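Local coordinates for glycosaminoglycan xylosylkinase (Hydra vulgaris, PDB 5XOM), which probably transfers phosphate from ATP to the xylose of the glycosaminoglycan linkage region, as a kinase of the Fam20 family, at residues N133-A138 with D296-F301; K113-N118 with E127-H132; P152-Y157 with I349-P354; N107-P112 with A209-L214; A61-S66 with H140-L145. All blocks are in the same frame, centred on the assembly; numbering follows the deposited sequence.

Contact 1 (N133-A138 with D296-F301); sequences NAEIAA and DNAKSF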
# COMPACT_ATOMS: atom_id res chain seq x y z
N ASN A 133 23.54 -3.81 13.13
CA ASN A 133 23.12 -2.61 12.43
C ASN A 133 23.17 -2.81 10.92
O ASN A 133 22.47 -2.10 10.19
CB ASN A 133 24.00 -1.41 12.83
CG ASN A 133 25.46 -1.60 12.44
OD1 ASN A 133 26.05 -2.65 12.70
ND2 ASN A 133 26.03 -0.59 11.78
N ALA A 134 23.98 -3.76 10.46
CA ALA A 134 24.02 -4.07 9.03
C ALA A 134 22.72 -4.69 8.56
O ALA A 134 22.27 -4.41 7.44
CB ALA A 134 25.20 -5.00 8.73
N GLU A 135 22.10 -5.54 9.39
CA GLU A 135 20.80 -6.11 9.02
C GLU A 135 19.76 -5.02 8.82
O GLU A 135 18.97 -5.09 7.88
CB GLU A 135 20.32 -7.11 10.09
CG GLU A 135 21.11 -8.41 10.18
CD GLU A 135 20.72 -9.46 9.12
OE1 GLU A 135 20.07 -9.12 8.11
OE2 GLU A 135 21.08 -10.64 9.32
N ILE A 136 19.75 -4.02 9.70
CA ILE A 136 18.80 -2.92 9.58
C ILE A 136 19.05 -2.14 8.29
O ILE A 136 18.12 -1.87 7.52
CB ILE A 136 18.87 -2.01 10.81
CG1 ILE A 136 18.51 -2.80 12.07
CG2 ILE A 136 17.94 -0.81 10.65
CD1 ILE A 136 18.91 -2.12 13.34
N ALA A 137 20.31 -1.77 8.05
CA ALA A 137 20.63 -0.99 6.86
C ALA A 137 20.35 -1.78 5.59
O ALA A 137 19.82 -1.24 4.62
CB ALA A 137 22.08 -0.53 6.91
N ALA A 138 20.68 -3.07 5.59
CA ALA A 138 20.46 -3.88 4.39
C ALA A 138 18.98 -4.03 4.08
O ALA A 138 18.58 -4.03 2.91
CB ALA A 138 21.11 -5.26 4.57
N ASP A 296 19.75 -13.09 5.98
CA ASP A 296 21.03 -13.02 6.67
C ASP A 296 22.02 -12.12 5.92
O ASP A 296 22.89 -12.61 5.20
CB ASP A 296 21.64 -14.41 6.88
CG ASP A 296 22.90 -14.39 7.75
OD1 ASP A 296 23.35 -15.49 8.15
OD2 ASP A 296 23.45 -13.30 8.04
N ASN A 297 21.89 -10.81 6.11
CA ASN A 297 22.74 -9.84 5.45
C ASN A 297 23.71 -9.18 6.42
O ASN A 297 24.23 -8.09 6.12
CB ASN A 297 21.89 -8.78 4.74
CG ASN A 297 20.80 -9.39 3.88
OD1 ASN A 297 21.06 -10.28 3.07
ND2 ASN A 297 19.56 -8.92 4.06
N ALA A 298 23.97 -9.80 7.57
CA ALA A 298 24.63 -9.13 8.68
C ALA A 298 26.15 -9.07 8.55
O ALA A 298 26.78 -8.28 9.26
CB ALA A 298 24.29 -9.82 10.00
N LYS A 299 26.76 -9.85 7.66
CA LYS A 299 28.21 -9.79 7.53
C LYS A 299 28.57 -8.77 6.45
O LYS A 299 29.16 -9.06 5.41
CB LYS A 299 28.78 -11.17 7.22
CG LYS A 299 30.24 -11.29 7.62
CD LYS A 299 30.40 -11.83 9.04
CE LYS A 299 30.06 -13.30 9.08
NZ LYS A 299 31.02 -14.06 8.24
N SER A 300 28.21 -7.54 6.77
CA SER A 300 28.35 -6.43 5.84
C SER A 300 28.66 -5.18 6.65
O SER A 300 28.66 -5.20 7.89
CB SER A 300 27.08 -6.30 4.97
OG SER A 300 25.93 -6.12 5.77
N PHE A 301 28.93 -4.09 5.93
CA PHE A 301 29.34 -2.82 6.54
C PHE A 301 30.43 -3.04 7.59
O PHE A 301 30.37 -2.51 8.70
CB PHE A 301 28.14 -2.08 7.12
CG PHE A 301 27.11 -1.69 6.08
CD1 PHE A 301 27.34 -0.61 5.22
CD2 PHE A 301 25.91 -2.37 5.97
CE1 PHE A 301 26.40 -0.25 4.25
CE2 PHE A 301 24.96 -2.02 5.01
CZ PHE A 301 25.21 -0.95 4.15
O HOH W 1 28.98 -0.80 10.81
O HOH W 2 18.64 -7.37 6.49
O HOH W 3 17.92 -11.18 7.32
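The ring of Phe301 takes Ala134 at its edge, with Ala134 CB in the ring plane 3.9 Å from Phe301 CD2, while Ala137 CB comes obliquely to Phe301 CE2. The Glu135 carboxylate is met from above its plane: Asn297 N donates to Glu135 OE1 over 3.2 Å, 44° out of that plane. A bend at chi2 (-80°) folds the glutamate chain onto the loop and lays Glu135 CG 3.5 Å from Ala298 CB. Waters 2 and 3 also donate to OE1, linking it to Asn297 ND2 and Asp296 N. Glu135 OE2 forms a salt bridge with Lys111, and Asp296 is a weaker, longer partner of the same lysine, consistent with the strand lysine, helix-C glutamate and DFG-like aspartate of protein kinases. Replacing Glu135 with an alanine would probably cost Lys111 a charged mate and leave Asn297 N without its acceptor. Within the loop, Ser300 OG donates to Asn297 O at 2.6 Å, and Asn297 OD1 accepts from Arg278 NH2. The loop lies along helix 132-144, with helix 259-273 supplying Phe269 against Ala138 and Asn297 and Ile273 against Phe301, and strand 153-159 meeting Glu135 through Val153.

Contact 2 (K113-N118 with E127-H132); sequences KRYSRN and EGYDRH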
# COMPACT_ATOMS: atom_id res chain seq x y z
N LYS A 113 24.17 -6.51 19.29
CA LYS A 113 25.32 -5.67 18.98
C LYS A 113 26.62 -6.34 19.42
O LYS A 113 26.72 -6.87 20.54
CB LYS A 113 25.16 -4.32 19.67
CG LYS A 113 26.39 -3.44 19.62
CD LYS A 113 26.17 -2.16 20.42
CE LYS A 113 27.50 -1.62 20.91
NZ LYS A 113 27.89 -0.35 20.28
N ARG A 114 27.63 -6.31 18.54
CA ARG A 114 28.94 -6.89 18.82
C ARG A 114 30.09 -5.92 18.61
O ARG A 114 31.21 -6.22 19.04
CB ARG A 114 29.18 -8.12 17.93
CG ARG A 114 28.01 -9.08 17.89
CD ARG A 114 27.80 -9.76 19.22
NE ARG A 114 29.05 -10.23 19.78
CZ ARG A 114 29.50 -11.48 19.64
NH1 ARG A 114 28.80 -12.37 18.95
NH2 ARG A 114 30.65 -11.84 20.18
N TYR A 115 29.87 -4.78 17.96
CA TYR A 115 30.93 -3.84 17.62
C TYR A 115 30.41 -2.43 17.82
O TYR A 115 29.20 -2.18 17.81
CB TYR A 115 31.40 -3.97 16.17
CG TYR A 115 32.00 -5.29 15.74
CD1 TYR A 115 33.26 -5.68 16.18
CD2 TYR A 115 31.32 -6.13 14.89
CE1 TYR A 115 33.82 -6.88 15.78
CE2 TYR A 115 31.87 -7.33 14.48
CZ TYR A 115 33.12 -7.70 14.93
OH TYR A 115 33.67 -8.90 14.52
N SER A 116 31.34 -1.49 17.96
CA SER A 116 31.00 -0.08 17.83
C SER A 116 30.62 0.23 16.38
O SER A 116 31.01 -0.47 15.44
CB SER A 116 32.18 0.80 18.23
OG SER A 116 32.61 0.52 19.55
N ARG A 117 29.90 1.34 16.21
CA ARG A 117 29.49 1.75 14.86
C ARG A 117 30.68 2.06 13.98
O ARG A 117 30.62 1.88 12.76
CB ARG A 117 28.61 2.99 14.91
CG ARG A 117 27.25 2.74 15.50
CD ARG A 117 26.32 1.96 14.54
NE ARG A 117 24.95 2.09 14.99
CZ ARG A 117 24.45 1.37 15.98
NH1 ARG A 117 25.17 0.44 16.59
NH2 ARG A 117 23.19 1.57 16.35
N ASN A 118 31.79 2.51 14.57
CA ASN A 118 32.94 2.93 13.78
C ASN A 118 34.04 1.89 13.73
O ASN A 118 35.15 2.21 13.29
CB ASN A 118 33.47 4.26 14.31
CG ASN A 118 34.00 4.15 15.72
OD1 ASN A 118 33.76 3.17 16.42
ND2 ASN A 118 34.75 5.16 16.14
N GLU A 127 35.36 -11.52 7.43
CA GLU A 127 35.81 -11.60 8.81
C GLU A 127 34.72 -11.11 9.77
O GLU A 127 33.90 -10.25 9.43
CB GLU A 127 37.07 -10.74 8.98
CG GLU A 127 37.83 -10.92 10.27
CD GLU A 127 38.64 -12.19 10.26
OE1 GLU A 127 38.86 -12.75 9.17
OE2 GLU A 127 39.07 -12.63 11.35
N GLY A 128 34.73 -11.66 10.99
CA GLY A 128 34.08 -11.05 12.14
C GLY A 128 32.69 -11.62 12.44
O GLY A 128 32.18 -12.53 11.79
N TYR A 129 32.09 -11.04 13.48
CA TYR A 129 30.74 -11.37 13.91
C TYR A 129 29.71 -10.70 13.01
O TYR A 129 30.00 -9.71 12.32
CB TYR A 129 30.47 -10.90 15.33
CG TYR A 129 31.52 -11.30 16.34
CD1 TYR A 129 31.92 -12.61 16.46
CD2 TYR A 129 32.11 -10.37 17.16
CE1 TYR A 129 32.87 -12.98 17.38
CE2 TYR A 129 33.08 -10.73 18.07
CZ TYR A 129 33.45 -12.04 18.18
OH TYR A 129 34.41 -12.41 19.10
N ASP A 130 28.49 -11.23 13.05
CA ASP A 130 27.35 -10.55 12.45
C ASP A 130 27.19 -9.15 13.04
O ASP A 130 27.24 -8.98 14.27
CB ASP A 130 26.08 -11.37 12.70
CG ASP A 130 25.90 -12.49 11.71
OD1 ASP A 130 26.84 -12.75 10.93
OD2 ASP A 130 24.83 -13.16 11.73
N ARG A 131 26.99 -8.15 12.18
CA ARG A 131 26.72 -6.78 12.62
C ARG A 131 25.21 -6.55 12.63
O ARG A 131 24.55 -6.60 11.58
CB ARG A 131 27.38 -5.74 11.71
CG ARG A 131 28.85 -5.46 12.01
CD ARG A 131 29.74 -6.63 11.66
NE ARG A 131 30.01 -6.65 10.23
CZ ARG A 131 30.76 -7.55 9.63
NH1 ARG A 131 31.33 -8.55 10.30
NH2 ARG A 131 30.94 -7.47 8.32
N HIS A 132 24.66 -6.29 13.82
CA HIS A 132 23.22 -6.09 13.95
C HIS A 132 22.75 -4.89 13.15
O HIS A 132 21.66 -4.91 12.57
CB HIS A 132 22.86 -5.92 15.42
CG HIS A 132 23.23 -4.58 15.97
ND1 HIS A 132 24.53 -4.12 15.99
CD2 HIS A 132 22.47 -3.59 16.51
CE1 HIS A 132 24.56 -2.91 16.52
NE2 HIS A 132 23.32 -2.57 16.85
O HOH W 4 27.30 -5.08 16.00
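Stacking joins Arg114 to Tyr129: the guanidinium lies flat on the phenol ring, planes 17° apart, with Arg114 CZ 3.8 Å from the ring centroid (cation-pi). Bends at chi2 (-68°) and chi3 curl the arginine over the ring. A CH-pi contact sets Lys113 CB over one face of His132, 3.7 Å from the centroid; Arg117 NH1 reaches the imidazole edge. Among hydrogen bonds, Tyr129 N donates to Tyr115 OH at 2.9 Å and 165°, and water 4 joins Arg114 N to His132 ND1. Arg131 NH1 ties its own segment together, bonding to Glu127 O at 3.2 Å and Tyr129 O at 2.7 Å; its CD packs against Tyr115 CE2. Arg117 NE donates to Pro354 O, and Glu207 takes a salt bridge from Arg117 and a hydrogen bond from His132 NE2. The two segments end the loop joining strand 106-112 to helix 132-144, with Arg131 at the N-cap, consistent with the connection from the lysine-bearing strand to helix C of a kinase small lobe.

Contact 3 (P152-Y157 with I349-P354); sequences PVVGRY and IDPIYP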
# COMPACT_ATOMS: atom_id res chain seq x y z
N PRO A 152 11.51 -8.01 7.03
CA PRO A 152 11.58 -6.81 7.89
C PRO A 152 12.55 -6.96 9.07
O PRO A 152 12.62 -8.00 9.72
CB PRO A 152 10.13 -6.65 8.38
CG PRO A 152 9.30 -7.26 7.29
CD PRO A 152 10.15 -8.27 6.54
N VAL A 153 13.28 -5.88 9.34
CA VAL A 153 14.25 -5.80 10.44
C VAL A 153 14.00 -4.53 11.23
O VAL A 153 13.80 -3.45 10.66
CB VAL A 153 15.70 -5.81 9.91
CG1 VAL A 153 16.69 -5.80 11.07
CG2 VAL A 153 15.94 -7.00 8.98
N VAL A 154 14.06 -4.63 12.56
CA VAL A 154 13.96 -3.46 13.43
C VAL A 154 15.04 -3.51 14.50
O VAL A 154 15.40 -4.59 14.99
CB VAL A 154 12.55 -3.35 14.07
CG1 VAL A 154 12.45 -4.20 15.33
CG2 VAL A 154 12.26 -1.93 14.39
N GLY A 155 15.57 -2.34 14.84
CA GLY A 155 16.43 -2.22 15.99
C GLY A 155 15.62 -2.14 17.27
O GLY A 155 14.48 -1.68 17.29
N ARG A 156 16.21 -2.62 18.36
CA ARG A 156 15.49 -2.58 19.62
C ARG A 156 16.44 -2.70 20.79
O ARG A 156 17.42 -3.44 20.72
CB ARG A 156 14.46 -3.70 19.67
CG ARG A 156 13.66 -3.72 20.94
CD ARG A 156 12.44 -4.60 20.73
NE ARG A 156 11.84 -5.02 21.99
CZ ARG A 156 10.73 -5.73 22.08
NH1 ARG A 156 10.05 -6.12 20.99
NH2 ARG A 156 10.24 -6.06 23.28
N TYR A 157 16.14 -1.98 21.87
CA TYR A 157 16.85 -2.10 23.14
C TYR A 157 16.11 -3.09 24.03
O TYR A 157 14.97 -2.84 24.42
CB TYR A 157 16.98 -0.75 23.83
CG TYR A 157 17.76 0.29 23.05
CD1 TYR A 157 19.15 0.26 23.01
CD2 TYR A 157 17.11 1.32 22.38
CE1 TYR A 157 19.87 1.21 22.31
CE2 TYR A 157 17.82 2.28 21.68
CZ TYR A 157 19.20 2.22 21.64
OH TYR A 157 19.92 3.17 20.95
N ILE A 349 14.18 6.55 11.08
CA ILE A 349 12.99 6.15 11.83
C ILE A 349 13.26 5.00 12.79
O ILE A 349 12.42 4.74 13.67
CB ILE A 349 11.84 5.74 10.88
CG1 ILE A 349 12.10 4.34 10.33
CG2 ILE A 349 11.70 6.74 9.71
CD1 ILE A 349 11.15 3.91 9.26
N ASP A 350 14.43 4.32 12.67
CA ASP A 350 14.59 3.11 13.48
C ASP A 350 14.99 3.48 14.90
O ASP A 350 15.69 4.47 15.11
CB ASP A 350 15.62 2.18 12.83
CG ASP A 350 15.85 0.91 13.62
OD1 ASP A 350 15.31 -0.13 13.20
OD2 ASP A 350 16.56 0.94 14.66
N PRO A 351 14.52 2.73 15.91
CA PRO A 351 14.77 3.13 17.30
C PRO A 351 16.24 3.20 17.71
O PRO A 351 16.55 3.93 18.66
CB PRO A 351 14.02 2.06 18.11
CG PRO A 351 12.90 1.64 17.22
CD PRO A 351 13.48 1.69 15.81
N ILE A 352 17.16 2.50 17.05
CA ILE A 352 18.54 2.54 17.52
C ILE A 352 19.42 3.39 16.60
O ILE A 352 20.64 3.33 16.68
CB ILE A 352 19.11 1.12 17.70
CG1 ILE A 352 19.36 0.44 16.35
CG2 ILE A 352 18.17 0.27 18.57
CD1 ILE A 352 20.06 -0.90 16.48
N TYR A 353 18.80 4.22 15.76
CA TYR A 353 19.51 5.18 14.91
C TYR A 353 20.42 6.11 15.72
O TYR A 353 20.05 6.51 16.83
CB TYR A 353 18.47 6.01 14.13
CG TYR A 353 19.05 7.06 13.22
CD1 TYR A 353 19.40 6.75 11.92
CD2 TYR A 353 19.21 8.38 13.66
CE1 TYR A 353 19.92 7.71 11.06
CE2 TYR A 353 19.73 9.35 12.82
CZ TYR A 353 20.08 9.01 11.52
OH TYR A 353 20.60 9.96 10.68
N PRO A 354 21.59 6.50 15.17
CA PRO A 354 22.21 6.20 13.86
C PRO A 354 22.52 4.73 13.61
O PRO A 354 23.01 4.03 14.50
CB PRO A 354 23.51 7.02 13.87
CG PRO A 354 23.50 7.86 15.08
CD PRO A 354 22.38 7.44 15.98
O HOH W 5 13.92 -0.49 10.92
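An Asx turn at Asp350, set within a type I beta turn from Asp350 to Tyr353, meets the strand at Gly155. Asp350 OD1 accepts from Gly155 N at 2.8 Å and 169°, using its syn lone pair, while OD2 closes the Asx turn by accepting from Ile352 N at 2.9 Å. The carboxylate swings out to the strand because Asp350 CG stands anti to its own nitrogen (chi1 179°). Water 5 donates to both Asp350 OD1 and Val153 O. Strand 153-159 is outermost in its antiparallel sheet within the chain, pairing with strand 205-212 through Val154 and Arg156, so the turn is applied to its other edge. Gly155 suits this position, since a CB there would clash with Asp350 OD2 and Ile352 CG1. Further along, Ile352 CG2 sits over one face of the Tyr157 ring, 3.9 Å from its centroid, in a CH-pi contact. Pro351 CG packs 3.7 Å from Gly155 O, and Phe45 of the second subunit packs on both Val154 and Pro351.

Contact 4 (N107-P112 with A209-L214); sequences NVVFKP and ALILWL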
# COMPACT_ATOMS: atom_id res chain seq x y z
N ASN A 107 7.67 -15.35 15.47
CA ASN A 107 9.07 -15.53 15.82
C ASN A 107 9.97 -14.54 15.09
O ASN A 107 9.68 -14.13 13.96
CB ASN A 107 9.51 -16.96 15.53
CG ASN A 107 8.95 -17.95 16.54
OD1 ASN A 107 8.38 -17.55 17.56
ND2 ASN A 107 9.10 -19.23 16.26
N VAL A 108 11.05 -14.14 15.76
CA VAL A 108 12.10 -13.32 15.18
C VAL A 108 13.46 -13.88 15.56
O VAL A 108 13.61 -14.54 16.59
CB VAL A 108 12.00 -11.83 15.60
CG1 VAL A 108 10.73 -11.19 15.07
CG2 VAL A 108 12.10 -11.68 17.13
N VAL A 109 14.44 -13.65 14.69
CA VAL A 109 15.84 -13.81 15.04
C VAL A 109 16.30 -12.54 15.75
O VAL A 109 15.95 -11.43 15.34
CB VAL A 109 16.68 -14.08 13.78
CG1 VAL A 109 18.18 -14.13 14.12
CG2 VAL A 109 16.23 -15.36 13.09
N PHE A 110 17.08 -12.69 16.82
CA PHE A 110 17.66 -11.56 17.53
C PHE A 110 19.18 -11.57 17.38
O PHE A 110 19.84 -12.52 17.81
CB PHE A 110 17.29 -11.55 19.01
CG PHE A 110 17.95 -10.45 19.79
CD1 PHE A 110 17.58 -9.13 19.58
CD2 PHE A 110 18.94 -10.72 20.72
CE1 PHE A 110 18.18 -8.10 20.28
CE2 PHE A 110 19.55 -9.69 21.43
CZ PHE A 110 19.17 -8.38 21.20
N LYS A 111 19.71 -10.54 16.74
CA LYS A 111 21.15 -10.38 16.55
C LYS A 111 21.68 -9.28 17.46
O LYS A 111 21.37 -8.10 17.23
CB LYS A 111 21.46 -10.07 15.09
CG LYS A 111 20.94 -11.15 14.18
CD LYS A 111 21.83 -11.35 12.98
CE LYS A 111 21.34 -12.54 12.19
NZ LYS A 111 21.96 -12.58 10.84
N PRO A 112 22.44 -9.61 18.49
CA PRO A 112 22.93 -8.57 19.41
C PRO A 112 24.04 -7.74 18.79
O PRO A 112 24.76 -8.17 17.89
CB PRO A 112 23.45 -9.38 20.61
CG PRO A 112 23.76 -10.72 20.06
CD PRO A 112 22.79 -10.97 18.94
N ALA A 209 19.18 -6.28 16.71
CA ALA A 209 18.26 -6.25 15.58
C ALA A 209 17.35 -7.47 15.63
O ALA A 209 17.80 -8.57 15.95
CB ALA A 209 19.02 -6.21 14.25
N LEU A 210 16.07 -7.27 15.32
CA LEU A 210 15.09 -8.34 15.21
C LEU A 210 14.74 -8.54 13.75
O LEU A 210 14.42 -7.57 13.05
CB LEU A 210 13.83 -8.01 16.02
CG LEU A 210 13.80 -8.19 17.54
CD1 LEU A 210 14.84 -7.34 18.23
CD2 LEU A 210 12.43 -7.84 18.08
N ILE A 211 14.80 -9.79 13.28
CA ILE A 211 14.47 -10.14 11.90
C ILE A 211 13.31 -11.13 11.91
O ILE A 211 13.40 -12.19 12.55
CB ILE A 211 15.67 -10.75 11.16
CG1 ILE A 211 16.88 -9.80 11.21
CG2 ILE A 211 15.30 -11.05 9.70
CD1 ILE A 211 17.91 -10.17 12.25
N LEU A 212 12.24 -10.80 11.19
CA LEU A 212 11.05 -11.66 11.14
C LEU A 212 11.33 -12.99 10.46
O LEU A 212 11.94 -13.05 9.39
CB LEU A 212 9.91 -10.98 10.39
CG LEU A 212 9.10 -9.87 11.04
CD1 LEU A 212 8.06 -9.39 10.04
CD2 LEU A 212 8.44 -10.38 12.31
N TRP A 213 10.81 -14.05 11.07
CA TRP A 213 10.68 -15.32 10.37
C TRP A 213 9.71 -15.20 9.21
O TRP A 213 8.67 -14.55 9.30
CB TRP A 213 10.15 -16.39 11.31
CG TRP A 213 11.14 -17.04 12.15
CD1 TRP A 213 12.33 -16.51 12.52
CD2 TRP A 213 11.07 -18.34 12.70
NE1 TRP A 213 13.01 -17.42 13.31
CE2 TRP A 213 12.26 -18.55 13.43
CE3 TRP A 213 10.12 -19.36 12.65
CZ2 TRP A 213 12.52 -19.74 14.11
CZ3 TRP A 213 10.38 -20.53 13.33
CH2 TRP A 213 11.57 -20.72 14.05
N LEU A 214 10.04 -15.88 8.12
CA LEU A 214 9.06 -16.11 7.08
C LEU A 214 7.99 -17.08 7.59
O LEU A 214 8.29 -18.00 8.36
CB LEU A 214 9.73 -16.69 5.83
CG LEU A 214 10.33 -15.69 4.83
CD1 LEU A 214 11.46 -14.88 5.47
CD2 LEU A 214 10.83 -16.41 3.61
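Asn107 and Trp213 lie side by side and point the same way, the amide of Asn107 standing almost perpendicular to the indole (89°). Asn107 CB sits over one indole face, 3.7 Å from the centroid of the five-membered ring in a CH-pi contact, and ND2 follows over the same ring system, 3.5 Å from Trp213 CZ3, while OD1 is hydrogen-bonded to Ser99 OG of strand 96-100. The indole edge is met by Val109 CG2, 3.8 Å from Trp213 NE1, the two side chains crossing at about a right angle. In the backbone beside this pair, Trp213 N donates to Asn107 O, tilted 33° from the carbonyl plane. On the face carrying Val108, Phe110, Leu210 and Leu212, Leu210 CD1 comes to the edge of the Phe110 ring, 3.5 Å from Phe110 CD1, and Leu212 CD2 touches Val108 CG1 at 3.7 Å. On the other face Ile211 CD1 rests against Lys111 CG at 3.7 Å. The antiparallel strands are joined by paired backbone bonds between Val109 and Ile211 and between Lys111 and Ala209. Both strands are interior to the five-stranded sheet, consistent with the small-lobe sheet of a protein kinase: strand 96-100 flanks the first, where Phe98 stacks on Phe110, and strand 153-159 the second. Helix 67-79 covers Leu212, while on the opposite face Lys111 NZ forms salt bridges with Glu135 of helix 132-144 and Asp130 of the preceding loop.

Contact 5 (A61-S66 with H140-L145); sequences ALTVDS and HLDRLL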
# COMPACT_ATOMS: atom_id res chain seq x y z
N ALA A 61 8.14 -11.10 -4.21
CA ALA A 61 8.30 -9.95 -3.32
C ALA A 61 7.99 -10.35 -1.89
O ALA A 61 6.87 -10.81 -1.61
CB ALA A 61 7.40 -8.78 -3.76
N LEU A 62 8.95 -10.16 -0.99
CA LEU A 62 8.67 -10.37 0.43
C LEU A 62 8.01 -9.15 1.05
O LEU A 62 7.18 -9.30 1.96
CB LEU A 62 9.96 -10.71 1.18
CG LEU A 62 10.60 -12.09 0.95
CD1 LEU A 62 11.78 -12.27 1.92
CD2 LEU A 62 9.58 -13.23 1.08
N THR A 63 8.34 -7.95 0.59
CA THR A 63 7.77 -6.72 1.11
C THR A 63 7.24 -5.88 -0.04
O THR A 63 7.46 -6.19 -1.22
CB THR A 63 8.80 -5.92 1.92
OG1 THR A 63 9.93 -5.63 1.09
CG2 THR A 63 9.27 -6.72 3.13
N VAL A 64 6.54 -4.81 0.31
CA VAL A 64 5.82 -3.99 -0.65
C VAL A 64 6.24 -2.53 -0.50
O VAL A 64 6.87 -2.14 0.49
CB VAL A 64 4.29 -4.12 -0.49
CG1 VAL A 64 3.84 -5.51 -0.88
CG2 VAL A 64 3.89 -3.80 0.95
N ASP A 65 5.87 -1.73 -1.49
CA ASP A 65 6.21 -0.32 -1.53
C ASP A 65 5.51 0.48 -0.43
O ASP A 65 6.01 1.54 -0.04
CB ASP A 65 5.87 0.25 -2.91
CG ASP A 65 6.20 1.73 -3.03
OD1 ASP A 65 7.26 2.15 -2.54
OD2 ASP A 65 5.39 2.46 -3.64
N SER A 66 4.38 -0.02 0.08
CA SER A 66 3.55 0.72 1.04
C SER A 66 4.27 0.91 2.37
O SER A 66 4.46 -0.04 3.13
CB SER A 66 2.24 -0.03 1.25
OG SER A 66 1.56 0.48 2.39
N HIS A 140 16.50 -1.82 4.74
CA HIS A 140 15.97 -0.60 4.15
C HIS A 140 16.56 -0.34 2.77
O HIS A 140 15.88 0.21 1.90
CB HIS A 140 16.20 0.59 5.07
CG HIS A 140 15.33 0.55 6.28
ND1 HIS A 140 13.98 0.83 6.23
CD2 HIS A 140 15.61 0.25 7.57
CE1 HIS A 140 13.47 0.70 7.44
NE2 HIS A 140 14.43 0.35 8.27
N LEU A 141 17.82 -0.73 2.55
CA LEU A 141 18.36 -0.54 1.21
C LEU A 141 17.70 -1.48 0.22
O LEU A 141 17.54 -1.14 -0.96
CB LEU A 141 19.88 -0.74 1.22
CG LEU A 141 20.50 -0.75 -0.17
CD1 LEU A 141 20.62 0.69 -0.65
CD2 LEU A 141 21.86 -1.43 -0.20
N ASP A 142 17.27 -2.65 0.69
CA ASP A 142 16.57 -3.60 -0.18
C ASP A 142 15.25 -3.02 -0.67
O ASP A 142 14.89 -3.19 -1.85
CB ASP A 142 16.34 -4.90 0.59
CG ASP A 142 15.34 -5.82 -0.08
OD1 ASP A 142 14.12 -5.69 0.19
OD2 ASP A 142 15.75 -6.69 -0.87
N ARG A 143 14.54 -2.29 0.19
CA ARG A 143 13.33 -1.60 -0.24
C ARG A 143 13.66 -0.38 -1.11
O ARG A 143 13.00 -0.14 -2.13
CB ARG A 143 12.50 -1.18 0.97
CG ARG A 143 12.18 -2.34 1.89
CD ARG A 143 11.20 -1.95 2.96
NE ARG A 143 9.88 -1.68 2.40
CZ ARG A 143 9.28 -0.50 2.45
NH1 ARG A 143 9.88 0.53 3.05
NH2 ARG A 143 8.08 -0.33 1.91
N LEU A 144 14.68 0.39 -0.72
CA LEU A 144 15.05 1.59 -1.46
C LEU A 144 15.43 1.26 -2.91
O LEU A 144 15.07 1.99 -3.83
CB LEU A 144 16.20 2.32 -0.75
CG LEU A 144 16.80 3.54 -1.46
CD1 LEU A 144 15.72 4.59 -1.66
CD2 LEU A 144 17.97 4.10 -0.65
N LEU A 145 16.15 0.16 -3.12
CA LEU A 145 16.54 -0.22 -4.47
C LEU A 145 15.45 -0.97 -5.21
O LEU A 145 15.66 -1.32 -6.38
CB LEU A 145 17.81 -1.07 -4.44
CG LEU A 145 19.09 -0.46 -3.88
CD1 LEU A 145 20.15 -1.54 -3.71
CD2 LEU A 145 19.58 0.67 -4.78
O HOH W 6 12.24 -5.88 2.02
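Arg143 makes the tight part of this contact, donating from NH2 to Val64 O at 2.6 Å and 168°. The bond is well aligned on both sides: the donor lies in the carbonyl plane, and the oxygen is at the edge of the guanidinium, only 6° out of its plane. The arginine runs extended from helix 132-144 and then turns at chi3 (68°), presenting this edge to the loop. Contact at Thr63 is looser. Its OG1 is 4.1 Å from Arg143 CG and meets Asp142 only through water 6, to which Thr63 OG1 donates and which donates to Asp142 OD1 at 2.6 Å. On the exposed side, Asp65 points away, and its OD1 stays 5.2 Å from Arg143 NH2, too far for a direct ion pair. Exchanging Arg143 for a leucine would probably leave Val64 O without this donor and the loop less firmly tied to the helix. Asp142 OD2 accepts from Arg149 N and His294 ND1. The loop leads straight into helix 67-79, which Ser66 OG caps at Glu69 N of its own chain, while also bonding to Glu69 OE2 of the second subunit; Ile70 of that helix packs on Thr63 and Arg143, and Arg346 of helix 339-347 on Arg143.

How the contacts relate
Lys111 connects three of the contacts: from the strand pair of contact 4 its NZ reaches Glu135 OE2 of contact 1 at 2.6 Å and Asp130 OD2 of contact 2 at 3.1 Å, probably marking the kinase active site. Contacts 1 and 2 are closest, centres 9 Å apart, and are joined by Ala298 O to Arg131 N. Contact 3 adjoins contact 4 through neighbouring strands and contact 1 through Ile136, which packs on Ile352; Arg117 NE to Pro354 O ties it to contact 2. Contact 5 shares helix 132-144 with contact 1 but lies about 24 Å, centre to centre, from contact 2. A NAG of a protein-attached glycan, marking no binding pocket, lies about 13 Å from the Tyr157 side chain.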